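Local atomic coordinates of VIN1 (Oscarella pearsei, PDB entry 6BFI), a protein that binds actin filaments and may play a role in cell-cell adhesion. Residues A401-K406 with P454-V459; Q508-E513 with I528-S533; E522-L527 with A581-P586; A699-M704 with A726-L731; P764-Q769 with A800-R805. All coordinates share one frame; numbering follows the deposited sequence.

Contact 1: residues A401-K406 with P454-V459; sequences ANFAQK and PAARVV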
# COMPACT_ATOMS: atom_id res chain seq x y z
N ALA A 401 -22.29 18.83 -32.47
CA ALA A 401 -21.03 18.31 -32.99
C ALA A 401 -19.86 18.67 -32.08
O ALA A 401 -19.02 17.83 -31.76
CB ALA A 401 -20.80 18.83 -34.41
N ASN A 402 -19.80 19.94 -31.66
CA ASN A 402 -18.77 20.36 -30.72
C ASN A 402 -18.83 19.55 -29.43
O ASN A 402 -17.80 19.08 -28.92
CB ASN A 402 -18.92 21.86 -30.41
CG ASN A 402 -18.49 22.74 -31.57
OD1 ASN A 402 -18.22 22.25 -32.66
ND2 ASN A 402 -18.45 24.04 -31.33
N PHE A 403 -20.04 19.35 -28.90
CA PHE A 403 -20.18 18.60 -27.66
C PHE A 403 -19.73 17.15 -27.84
O PHE A 403 -19.09 16.58 -26.96
CB PHE A 403 -21.62 18.65 -27.17
CG PHE A 403 -21.84 17.94 -25.86
CD1 PHE A 403 -21.60 18.59 -24.66
CD2 PHE A 403 -22.26 16.62 -25.83
CE1 PHE A 403 -21.78 17.94 -23.46
CE2 PHE A 403 -22.45 15.97 -24.64
CZ PHE A 403 -22.21 16.63 -23.45
N ALA A 404 -20.07 16.55 -28.98
CA ALA A 404 -19.66 15.17 -29.24
C ALA A 404 -18.14 15.07 -29.31
O ALA A 404 -17.53 14.18 -28.70
CB ALA A 404 -20.30 14.67 -30.53
N GLN A 405 -17.50 15.98 -30.05
CA GLN A 405 -16.05 15.93 -30.21
C GLN A 405 -15.35 16.14 -28.87
O GLN A 405 -14.42 15.40 -28.52
CB GLN A 405 -15.59 16.96 -31.24
CG GLN A 405 -14.10 16.91 -31.51
CD GLN A 405 -13.76 17.23 -32.95
OE1 GLN A 405 -14.20 18.24 -33.49
NE2 GLN A 405 -12.97 16.36 -33.58
N LYS A 406 -15.77 17.16 -28.11
CA LYS A 406 -15.16 17.39 -26.80
C LYS A 406 -15.41 16.23 -25.86
O LYS A 406 -14.56 15.92 -25.02
CB LYS A 406 -15.70 18.69 -26.20
CG LYS A 406 -15.43 19.94 -27.03
CD LYS A 406 -13.95 20.24 -27.13
CE LYS A 406 -13.71 21.53 -27.91
NZ LYS A 406 -12.26 21.89 -27.93
N PRO A 454 -22.59 12.20 -18.94
CA PRO A 454 -24.04 12.34 -18.72
C PRO A 454 -24.45 13.67 -18.13
O PRO A 454 -25.45 14.26 -18.58
CB PRO A 454 -24.36 11.17 -17.78
CG PRO A 454 -23.34 10.15 -18.10
CD PRO A 454 -22.09 10.93 -18.38
N ALA A 455 -23.71 14.18 -17.14
CA ALA A 455 -24.08 15.46 -16.53
C ALA A 455 -23.95 16.60 -17.53
O ALA A 455 -24.86 17.43 -17.67
CB ALA A 455 -23.20 15.71 -15.30
N ALA A 456 -22.82 16.66 -18.23
CA ALA A 456 -22.64 17.69 -19.26
C ALA A 456 -23.70 17.58 -20.34
O ALA A 456 -24.08 18.59 -20.95
CB ALA A 456 -21.24 17.60 -19.86
N ARG A 457 -24.19 16.36 -20.61
CA ARG A 457 -25.26 16.20 -21.59
C ARG A 457 -26.60 16.67 -21.04
O ARG A 457 -27.45 17.13 -21.82
CB ARG A 457 -25.35 14.74 -22.04
CG ARG A 457 -26.01 14.55 -23.39
CD ARG A 457 -26.06 13.09 -23.81
NE ARG A 457 -24.73 12.52 -23.99
CZ ARG A 457 -24.07 12.52 -25.15
NH1 ARG A 457 -24.61 13.06 -26.23
NH2 ARG A 457 -22.86 11.97 -25.22
N VAL A 458 -26.82 16.56 -19.73
CA VAL A 458 -28.01 17.15 -19.14
C VAL A 458 -27.96 18.67 -19.25
O VAL A 458 -28.97 19.31 -19.56
CB VAL A 458 -28.18 16.71 -17.67
CG1 VAL A 458 -29.37 17.43 -17.03
CG2 VAL A 458 -28.36 15.20 -17.58
N VAL A 459 -26.79 19.26 -19.00
CA VAL A 459 -26.68 20.71 -19.16
C VAL A 459 -26.88 21.10 -20.62
O VAL A 459 -27.56 22.09 -20.92
CB VAL A 459 -25.33 21.21 -18.62
CG1 VAL A 459 -25.10 22.66 -19.03
CG2 VAL A 459 -25.30 21.08 -17.12

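Contact 2: residues Q508-E513 with I528-S533; sequences QADVKE and IAKASS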
# COMPACT_ATOMS: atom_id res chain seq x y z
N GLN A 508 12.62 23.06 -24.60
CA GLN A 508 13.59 23.68 -25.50
C GLN A 508 13.10 23.65 -26.95
O GLN A 508 13.14 24.66 -27.66
CB GLN A 508 14.95 23.00 -25.39
CG GLN A 508 15.79 23.45 -24.22
CD GLN A 508 17.15 22.78 -24.19
OE1 GLN A 508 17.63 22.28 -25.21
NE2 GLN A 508 17.79 22.77 -23.02
N ALA A 509 12.61 22.49 -27.39
CA ALA A 509 12.13 22.37 -28.77
C ALA A 509 10.91 23.25 -29.01
O ALA A 509 10.81 23.92 -30.05
CB ALA A 509 11.81 20.91 -29.09
N ASP A 510 9.97 23.26 -28.06
CA ASP A 510 8.74 24.04 -28.26
C ASP A 510 9.01 25.53 -28.19
O ASP A 510 8.39 26.31 -28.92
CB ASP A 510 7.69 23.62 -27.23
CG ASP A 510 7.12 22.24 -27.50
OD1 ASP A 510 7.24 21.77 -28.65
OD2 ASP A 510 6.56 21.63 -26.56
N VAL A 511 9.93 25.96 -27.32
CA VAL A 511 10.29 27.37 -27.26
C VAL A 511 11.04 27.78 -28.52
O VAL A 511 10.83 28.88 -29.05
CB VAL A 511 11.12 27.66 -25.99
CG1 VAL A 511 11.82 29.01 -26.10
CG2 VAL A 511 10.23 27.63 -24.76
N LYS A 512 11.91 26.91 -29.04
CA LYS A 512 12.56 27.19 -30.31
C LYS A 512 11.53 27.36 -31.42
O LYS A 512 11.59 28.31 -32.21
CB LYS A 512 13.55 26.07 -30.66
CG LYS A 512 13.66 25.79 -32.15
CD LYS A 512 15.01 25.19 -32.53
CE LYS A 512 16.10 26.24 -32.52
NZ LYS A 512 17.38 25.73 -33.08
N GLU A 513 10.56 26.44 -31.50
CA GLU A 513 9.53 26.54 -32.53
C GLU A 513 8.69 27.80 -32.36
O GLU A 513 8.30 28.43 -33.34
CB GLU A 513 8.65 25.29 -32.51
CG GLU A 513 7.64 25.21 -33.64
CD GLU A 513 8.28 25.35 -35.01
OE1 GLU A 513 7.80 26.19 -35.80
OE2 GLU A 513 9.27 24.63 -35.28
N ILE A 528 0.15 31.32 -29.94
CA ILE A 528 -0.53 31.22 -28.64
C ILE A 528 -0.64 29.76 -28.22
O ILE A 528 -0.53 29.44 -27.03
CB ILE A 528 -1.91 31.90 -28.68
CG1 ILE A 528 -2.67 31.53 -29.95
CG2 ILE A 528 -1.75 33.41 -28.54
CD1 ILE A 528 -4.00 32.23 -30.10
N ALA A 529 -0.88 28.86 -29.17
CA ALA A 529 -0.95 27.44 -28.84
C ALA A 529 0.38 26.93 -28.30
O ALA A 529 0.44 26.34 -27.21
CB ALA A 529 -1.38 26.63 -30.07
N LYS A 530 1.46 27.18 -29.03
CA LYS A 530 2.78 26.71 -28.60
C LYS A 530 3.21 27.39 -27.31
O LYS A 530 3.79 26.75 -26.42
CB LYS A 530 3.80 26.94 -29.71
CG LYS A 530 4.97 25.98 -29.70
CD LYS A 530 4.49 24.53 -29.63
CE LYS A 530 5.30 23.63 -30.54
NZ LYS A 530 5.05 23.92 -31.98
N ALA A 531 2.91 28.69 -27.17
CA ALA A 531 3.29 29.42 -25.97
C ALA A 531 2.56 28.90 -24.74
O ALA A 531 3.17 28.69 -23.68
CB ALA A 531 3.02 30.91 -26.16
N SER A 532 1.25 28.67 -24.86
CA SER A 532 0.50 28.15 -23.72
C SER A 532 0.90 26.71 -23.41
O SER A 532 0.90 26.32 -22.23
CB SER A 532 -1.01 28.24 -23.99
OG SER A 532 -1.40 27.46 -25.10
N SER A 533 1.25 25.93 -24.43
CA SER A 533 1.82 24.60 -24.18
C SER A 533 3.11 24.70 -23.37
O SER A 533 3.32 23.92 -22.43
CB SER A 533 2.07 23.88 -25.50
OG SER A 533 2.89 22.75 -25.31

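Contact 3: residues E522-L527 with A581-P586; sequences EDSMKL and AVVTSP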
# COMPACT_ATOMS: atom_id res chain seq x y z
N GLU A 522 4.21 33.49 -39.22
CA GLU A 522 3.21 32.46 -39.45
C GLU A 522 1.97 32.79 -38.63
O GLU A 522 1.86 33.87 -38.04
CB GLU A 522 3.79 31.08 -39.12
CG GLU A 522 4.82 30.58 -40.11
CD GLU A 522 5.37 29.21 -39.75
OE1 GLU A 522 5.32 28.85 -38.56
OE2 GLU A 522 5.84 28.50 -40.66
N ASP A 523 1.02 31.86 -38.58
CA ASP A 523 -0.24 32.12 -37.91
C ASP A 523 -0.03 32.33 -36.42
O ASP A 523 0.66 31.54 -35.76
CB ASP A 523 -1.22 30.97 -38.16
CG ASP A 523 -2.67 31.39 -37.96
OD1 ASP A 523 -2.94 32.24 -37.09
OD2 ASP A 523 -3.54 30.87 -38.69
N SER A 524 -0.62 33.40 -35.88
CA SER A 524 -0.52 33.68 -34.45
C SER A 524 -1.20 32.62 -33.60
O SER A 524 -0.85 32.47 -32.42
CB SER A 524 -1.11 35.06 -34.14
OG SER A 524 -0.08 36.01 -33.92
N MET A 525 -2.16 31.89 -34.17
CA MET A 525 -2.77 30.78 -33.44
C MET A 525 -1.73 29.74 -33.06
O MET A 525 -1.75 29.19 -31.94
CB MET A 525 -3.88 30.14 -34.28
CG MET A 525 -4.95 31.13 -34.73
SD MET A 525 -5.93 31.77 -33.37
CE MET A 525 -6.84 30.31 -32.87
N LYS A 526 -0.79 29.46 -33.97
CA LYS A 526 0.34 28.60 -33.63
C LYS A 526 1.16 29.17 -32.49
O LYS A 526 1.69 28.42 -31.66
CB LYS A 526 1.22 28.39 -34.87
CG LYS A 526 0.80 27.24 -35.76
CD LYS A 526 1.23 25.91 -35.17
CE LYS A 526 0.98 24.76 -36.14
NZ LYS A 526 1.50 23.47 -35.61
N LEU A 527 1.28 30.50 -32.42
CA LEU A 527 2.11 31.12 -31.40
C LEU A 527 1.45 31.04 -30.02
O LEU A 527 2.12 30.74 -29.03
CB LEU A 527 2.41 32.57 -31.76
CG LEU A 527 3.37 33.26 -30.78
CD1 LEU A 527 4.79 32.73 -30.94
CD2 LEU A 527 3.33 34.76 -30.96
N ALA A 581 0.90 39.98 -26.65
CA ALA A 581 1.32 41.24 -27.24
C ALA A 581 1.82 41.04 -28.66
O ALA A 581 1.69 41.95 -29.50
CB ALA A 581 2.40 41.89 -26.38
N VAL A 582 2.40 39.88 -28.97
CA VAL A 582 2.79 39.60 -30.35
C VAL A 582 1.56 39.37 -31.21
O VAL A 582 1.50 39.83 -32.36
CB VAL A 582 3.76 38.40 -30.42
CG1 VAL A 582 4.15 38.13 -31.86
CG2 VAL A 582 5.00 38.67 -29.58
N VAL A 583 0.55 38.67 -30.69
CA VAL A 583 -0.67 38.49 -31.48
C VAL A 583 -1.39 39.81 -31.69
O VAL A 583 -2.16 39.95 -32.65
CB VAL A 583 -1.62 37.45 -30.85
CG1 VAL A 583 -0.83 36.44 -30.05
CG2 VAL A 583 -2.70 38.12 -30.00
N THR A 584 -1.14 40.81 -30.84
CA THR A 584 -1.74 42.12 -31.04
C THR A 584 -1.05 42.87 -32.18
O THR A 584 -1.71 43.41 -33.07
CB THR A 584 -1.68 42.94 -29.75
OG1 THR A 584 -2.19 42.14 -28.67
CG2 THR A 584 -2.53 44.19 -29.88
N SER A 585 0.29 42.91 -32.15
CA SER A 585 1.10 43.56 -33.19
C SER A 585 2.08 42.53 -33.74
O SER A 585 3.23 42.46 -33.30
CB SER A 585 1.84 44.78 -32.64
OG SER A 585 0.93 45.77 -32.18
N PRO A 586 1.65 41.71 -34.70
CA PRO A 586 2.54 40.67 -35.25
C PRO A 586 3.72 41.22 -36.04
O PRO A 586 4.67 40.47 -36.29
CB PRO A 586 1.62 39.84 -36.15
CG PRO A 586 0.22 40.18 -35.70
CD PRO A 586 0.29 41.60 -35.26

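Contact 4: residues A699-M704 with A726-L731; sequences ARKMAM and AKEIAL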
# COMPACT_ATOMS: atom_id res chain seq x y z
N ALA A 699 15.67 -15.57 12.56
CA ALA A 699 15.45 -16.71 11.68
C ALA A 699 15.82 -18.02 12.38
O ALA A 699 15.07 -19.00 12.32
CB ALA A 699 16.26 -16.55 10.40
N ARG A 700 16.98 -18.04 13.05
CA ARG A 700 17.37 -19.22 13.82
C ARG A 700 16.30 -19.60 14.83
O ARG A 700 15.86 -20.76 14.90
CB ARG A 700 18.71 -18.97 14.52
CG ARG A 700 19.86 -18.59 13.60
CD ARG A 700 21.13 -18.33 14.40
NE ARG A 700 22.21 -17.80 13.57
CZ ARG A 700 22.68 -16.56 13.64
NH1 ARG A 700 22.16 -15.70 14.51
NH2 ARG A 700 23.66 -16.17 12.84
N LYS A 701 15.86 -18.62 15.63
CA LYS A 701 14.83 -18.87 16.63
C LYS A 701 13.55 -19.40 15.99
O LYS A 701 12.91 -20.31 16.54
CB LYS A 701 14.55 -17.60 17.42
CG LYS A 701 15.73 -17.11 18.26
CD LYS A 701 15.43 -15.77 18.91
CE LYS A 701 16.55 -15.33 19.84
NZ LYS A 701 16.75 -16.29 20.96
N MET A 702 13.16 -18.86 14.84
CA MET A 702 11.93 -19.31 14.19
C MET A 702 12.06 -20.74 13.69
O MET A 702 11.09 -21.51 13.74
CB MET A 702 11.56 -18.36 13.05
CG MET A 702 10.22 -18.67 12.40
SD MET A 702 8.79 -18.32 13.45
CE MET A 702 8.82 -16.53 13.50
N ALA A 703 13.25 -21.12 13.21
CA ALA A 703 13.49 -22.51 12.84
C ALA A 703 13.38 -23.42 14.05
O ALA A 703 12.80 -24.52 13.97
CB ALA A 703 14.86 -22.66 12.18
N MET A 704 13.93 -22.99 15.19
CA MET A 704 13.76 -23.76 16.42
C MET A 704 12.29 -23.92 16.78
O MET A 704 11.86 -24.99 17.21
CB MET A 704 14.53 -23.11 17.57
CG MET A 704 16.03 -23.04 17.34
SD MET A 704 16.70 -24.62 16.80
CE MET A 704 16.36 -25.65 18.22
N ALA A 726 8.72 -18.68 21.40
CA ALA A 726 7.83 -17.62 20.93
C ALA A 726 8.10 -16.31 21.63
O ALA A 726 8.13 -15.25 20.99
CB ALA A 726 6.37 -18.04 21.12
N LYS A 727 8.31 -16.35 22.95
CA LYS A 727 8.60 -15.12 23.68
C LYS A 727 9.93 -14.52 23.24
O LYS A 727 10.06 -13.29 23.12
CB LYS A 727 8.59 -15.39 25.19
CG LYS A 727 7.23 -15.84 25.71
CD LYS A 727 7.10 -15.60 27.21
CE LYS A 727 7.05 -16.91 27.98
NZ LYS A 727 6.94 -16.67 29.45
N GLU A 728 10.93 -15.37 22.99
CA GLU A 728 12.22 -14.86 22.52
C GLU A 728 12.09 -14.22 21.14
O GLU A 728 12.70 -13.17 20.88
CB GLU A 728 13.25 -16.00 22.50
CG GLU A 728 13.95 -16.20 23.83
CD GLU A 728 14.64 -17.56 23.94
OE1 GLU A 728 14.62 -18.14 25.04
OE2 GLU A 728 15.19 -18.03 22.93
N ILE A 729 11.31 -14.82 20.25
CA ILE A 729 11.07 -14.22 18.94
C ILE A 729 10.34 -12.89 19.09
O ILE A 729 10.60 -11.94 18.35
CB ILE A 729 10.29 -15.19 18.03
CG1 ILE A 729 11.14 -16.43 17.74
CG2 ILE A 729 9.89 -14.51 16.73
CD1 ILE A 729 10.42 -17.46 16.90
N ALA A 730 9.43 -12.80 20.06
CA ALA A 730 8.71 -11.55 20.29
C ALA A 730 9.66 -10.45 20.74
O ALA A 730 9.60 -9.32 20.25
CB ALA A 730 7.60 -11.76 21.31
N LEU A 731 10.56 -10.77 21.68
CA LEU A 731 11.52 -9.77 22.15
C LEU A 731 12.46 -9.36 21.02
O LEU A 731 12.79 -8.17 20.87
CB LEU A 731 12.30 -10.33 23.34
CG LEU A 731 13.24 -9.37 24.07
CD1 LEU A 731 12.50 -8.12 24.52
CD2 LEU A 731 13.89 -10.07 25.26

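Contact 5: residues P764-Q769 with A800-R805; sequences PTISTQ and AENLMR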
# COMPACT_ATOMS: atom_id res chain seq x y z
N PRO A 764 4.20 -5.35 16.12
CA PRO A 764 3.85 -5.68 17.51
C PRO A 764 2.63 -6.58 17.65
O PRO A 764 2.66 -7.53 18.44
CB PRO A 764 3.62 -4.30 18.15
CG PRO A 764 3.34 -3.39 17.01
CD PRO A 764 4.20 -3.89 15.90
N THR A 765 1.57 -6.31 16.89
CA THR A 765 0.40 -7.18 16.95
C THR A 765 0.72 -8.57 16.44
O THR A 765 0.20 -9.57 16.96
CB THR A 765 -0.76 -6.57 16.14
OG1 THR A 765 -0.27 -6.11 14.88
CG2 THR A 765 -1.37 -5.41 16.90
N ILE A 766 1.58 -8.67 15.43
CA ILE A 766 2.02 -9.99 14.95
C ILE A 766 2.71 -10.76 16.07
O ILE A 766 2.45 -11.95 16.26
CB ILE A 766 2.94 -9.85 13.73
CG1 ILE A 766 2.21 -9.25 12.53
CG2 ILE A 766 3.49 -11.21 13.34
CD1 ILE A 766 3.14 -8.90 11.39
N SER A 767 3.59 -10.09 16.82
CA SER A 767 4.33 -10.80 17.86
C SER A 767 3.43 -11.17 19.04
O SER A 767 3.58 -12.26 19.62
CB SER A 767 5.51 -9.95 18.33
OG SER A 767 5.08 -8.72 18.88
N THR A 768 2.50 -10.29 19.40
CA THR A 768 1.54 -10.61 20.45
C THR A 768 0.70 -11.82 20.06
O THR A 768 0.57 -12.79 20.83
CB THR A 768 0.65 -9.39 20.72
OG1 THR A 768 1.47 -8.27 21.08
CG2 THR A 768 -0.32 -9.68 21.86
N GLN A 769 0.12 -11.78 18.86
CA GLN A 769 -0.61 -12.94 18.35
C GLN A 769 0.28 -14.17 18.29
O GLN A 769 -0.20 -15.29 18.48
CB GLN A 769 -1.19 -12.63 16.97
CG GLN A 769 -2.23 -11.53 16.97
CD GLN A 769 -2.80 -11.26 15.59
OE1 GLN A 769 -2.60 -12.04 14.66
NE2 GLN A 769 -3.51 -10.15 15.44
N ALA A 800 3.27 -17.01 11.83
CA ALA A 800 4.73 -17.02 11.72
C ALA A 800 5.18 -16.70 10.30
O ALA A 800 6.16 -15.98 10.10
CB ALA A 800 5.28 -18.37 12.17
N GLU A 801 4.49 -17.25 9.30
CA GLU A 801 4.79 -16.90 7.91
C GLU A 801 4.63 -15.41 7.68
O GLU A 801 5.50 -14.77 7.07
CB GLU A 801 3.89 -17.70 6.96
CG GLU A 801 4.27 -19.16 6.84
CD GLU A 801 3.24 -19.97 6.07
OE1 GLU A 801 2.06 -19.56 6.04
OE2 GLU A 801 3.61 -21.02 5.50
N ASN A 802 3.53 -14.83 8.16
CA ASN A 802 3.33 -13.39 8.01
C ASN A 802 4.45 -12.60 8.68
O ASN A 802 4.95 -11.61 8.13
CB ASN A 802 1.97 -12.99 8.58
CG ASN A 802 1.77 -11.50 8.61
OD1 ASN A 802 1.49 -10.92 9.66
ND2 ASN A 802 1.91 -10.86 7.46
N LEU A 803 4.87 -13.04 9.88
CA LEU A 803 5.97 -12.36 10.56
C LEU A 803 7.26 -12.42 9.74
O LEU A 803 7.98 -11.42 9.63
CB LEU A 803 6.20 -12.96 11.94
CG LEU A 803 7.37 -12.35 12.72
CD1 LEU A 803 7.16 -10.85 12.91
CD2 LEU A 803 7.57 -13.05 14.05
N MET A 804 7.56 -13.58 9.16
CA MET A 804 8.80 -13.71 8.39
C MET A 804 8.76 -12.86 7.12
O MET A 804 9.74 -12.19 6.79
CB MET A 804 9.07 -15.17 8.07
CG MET A 804 9.59 -15.96 9.27
SD MET A 804 10.63 -14.94 10.34
CE MET A 804 12.11 -15.92 10.44
N ARG A 805 7.63 -12.87 6.41
CA ARG A 805 7.47 -11.98 5.26
C ARG A 805 7.71 -10.53 5.66
O ARG A 805 8.44 -9.79 4.99
CB ARG A 805 6.08 -12.14 4.64
CG ARG A 805 5.88 -13.43 3.87
CD ARG A 805 4.60 -13.37 3.05
NE ARG A 805 3.43 -13.14 3.89
CZ ARG A 805 2.66 -14.11 4.38
NH1 ARG A 805 2.94 -15.38 4.11
NH2 ARG A 805 1.61 -13.81 5.13

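Contact 1: residues A401-K406 with P454-V459
The ring of Phe403 reaches across to Ala456 and Arg457 edge first. With CG anti to the backbone N (chi1 -178°), the phenyl group is carried straight out from helix 399-427 so that CE1, CZ and CE2 lead. CE1 lands on the methyl of Ala456, 3.7 Å from Ala456 CB, which lies in the ring plane at the edge. CZ comes up against the backbone instead, 3.5 Å from Arg457 N. CE2 points at one face of the Arg457 guanidinium, over its centre and 3.8 Å from Arg457 CZ. The two planes stand 83° apart, so a ring edge meets a guanidinium face. This is not the cation-pi arrangement, in which the cation would sit above the pi face. Arg457 reaches this place because its chain leaves the helix fairly straight and then turns at chi3 (-63°), bringing the head round to the ring's edge; its CB, 3.9 Å from Phe403 CZ, adds to the cover. Nothing polar joins the two segments, and the fit is one of shape. This is helix-to-helix packing within the all-helical fold of a vinculin-family protein, and other helices close in around it: Phe403 also packs on Leu386 and Ala390 of helix 381-390, Ala456 on Leu472 of helix 466-493, and Arg457 touches Asp226 of helix 224-249.

Contact 2: residues Q508-E513 with I528-S533
Lys530 lays its long chain across Asp510 and ends beside Glu513. Its CB points at helix 496-519, and from there each carbon finds a neighbour. CG comes 3.5 Å from the backbone oxygen Asp510 O. Bends at chi2 (51°) and chi3 then swing the chain across the Asp510 side chain, which it meets at about a right angle: CD sits 4.1 Å from Asp510 CG, and CE draws closer still, 3.3 Å from Asp510 OD1. The ammonium turns off once more at chi4 (-69°) and stops 3.3 Å from the methylene Glu513 CG. These segments belong to consecutive antiparallel helices, 496-519 and 524-550, a helical hairpin in an all-helical bundle; their axes pass 9.3 Å apart at 151°, and the contact lies on the surface of the hairpin. The charges are close without forming a salt bridge, Lys530 NZ being 4.5 Å from Asp510 OD1. Shortening Lys530 to an alanine is likely to uncover the side of Asp510 and leave both carboxylates without this nearby positive charge. Each acid has a firmer partner of its own. Asp510 OD2 is hydrogen-bonded to Gln537 NE2, an amide that also binds Ser533 OG, while Glu513 bends away at its own chi2 to form a salt bridge through OE1 with Arg516.

Contact 3: residues E522-L527 with A581-P586
Ser524 and Val583 face each other where the first turn of helix 524-550 meets the last turn of helix 572-584, and Leu527 adds a second point of contact one turn further along its helix. Ser524 sets its hydroxyl against hydrocarbon: OG lies 3.5 Å from Val583 CA and 3.7 Å from Val583 CB. The nearest carbonyl across the contact is too distant for a bond, since Ser524 OG stays 4.4 Å from Val582 O. Leu527 works through a single methyl. Its CG is anti to the backbone N (chi1 -176°), which sends the branch outward so that CD2 meets Val582 CG1 at 3.6 Å, the two side chains crossing at about a right angle. Both residues of this pair also rest on Phe595 of helix 589-615, which places them in the interior between three helices, while Ser524 and Val583 remain partly exposed. The helix start that presents Ser524 is capped by its predecessor: Asp523 is the N-cap, and Met525 N donates to Asp523 OD1 at 3.0 Å, from 44° above the carboxylate plane. A negative charge there would suit the positive end of the helix. Across the segments, though, the chemistry is almost wholly that of van der Waals packing, which implies that shape and burial rather than directional bonds fit these two helix ends together.

Contact 4: residues A699-M704 with A726-L731
This is a buried contact of mixed chemistry, a salt bridge beside an apolar layer, between the antiparallel helices 690-710 and 718-745. Their axes approach to 9.5 Å at 159°. Lys701 runs extended until chi4, where it kinks to bring NZ 3.1 Å from Glu728 OE2. The ammonium takes that oxygen on its anti side, 32° out of the carboxylate plane, and the two side chains cross at about a right angle. Glu728 OE1 has its own salt bridge to Arg724, so one carboxylate serves two cations. An alanine at the Glu728 position is likely to leave the ammonium of Lys701 and the guanidinium of Arg724 without their shared counter-charge. Beside the bridge, Ile729 CG1 presses on Lys701 CB at 3.6 Å, and its CD1 extends to 3.6 Å from Met702 CA. Met702 curls at chi2 and chi3, which brings its methyl CE back to 3.9 Å from Ile729 CD1. Both apolar residues also lean on Leu803 of helix 786-817. The pattern, apolar side chains inward and an ion pair flanking them, is that of neighbouring antiparallel helices in a helical bundle, consistent with the C-terminal tail bundle known from vinculins.

Contact 5: residues P764-Q769 with A800-R805
Pro764 O, two residues before Ile766, takes three donors at once: Thr768 N at 2.9 Å in the normal helical bond, Thr768 OG1 at 3.0 Å from above the carbonyl plane, and Ser767 OG at 2.7 Å, tilted 27° from that plane. Both hydroxyls fold back on their own helix; Ile766 makes the contact with helix 786-817. Its beta carbon splits the work. With chi1 at -65°, CG1 lies anti to the carbonyl carbon and carries CD1 to Asn802, whereas CG2, anti to the backbone N, heads for Leu803. CG2 nestles 3.5 Å from Leu803 CB and 3.7 Å from Leu803 CD1. The other branch is tight: CD1 stands 3.1 Å from Asn802 OD1, a methyl against an amide oxygen, with the two side chains at about a right angle. Asn802 also touches Glu256 and Glu257 in a loop, while Ser767 rests on Ala730 of helix 718-745. An isoleucine packed against both a leucine and the amide oxygen of an asparagine, with the Ser767 and Thr768 hydroxyls bonded to their own backbone, makes up the buried interface where helices 763-778 and 786-817 pack together.

In the fold
Contacts 1, 2 and 3 lie on one side of the chain's centre and contacts 4 and 5 on the other, contact 3 being about 75 Å from contact 4 between centres. Contacts 2 and 3 share helix 524-550 and touch, Ile528 CG2 to Val583 CG1 at 3.5 Å. Contacts 4 and 5 use different helices yet meet through Met702, which packs on Ala800, Leu803 and Met804. Burial does not sort the chemistry simply: contacts 1 and 5 are buried and join their segments without ion pairs, contact 4 is buried but holds one, contact 2 at the surface sets opposite charges near each other unbridged, and contact 3, partly buried, is almost wholly apolar, a serine hydroxyl against valine.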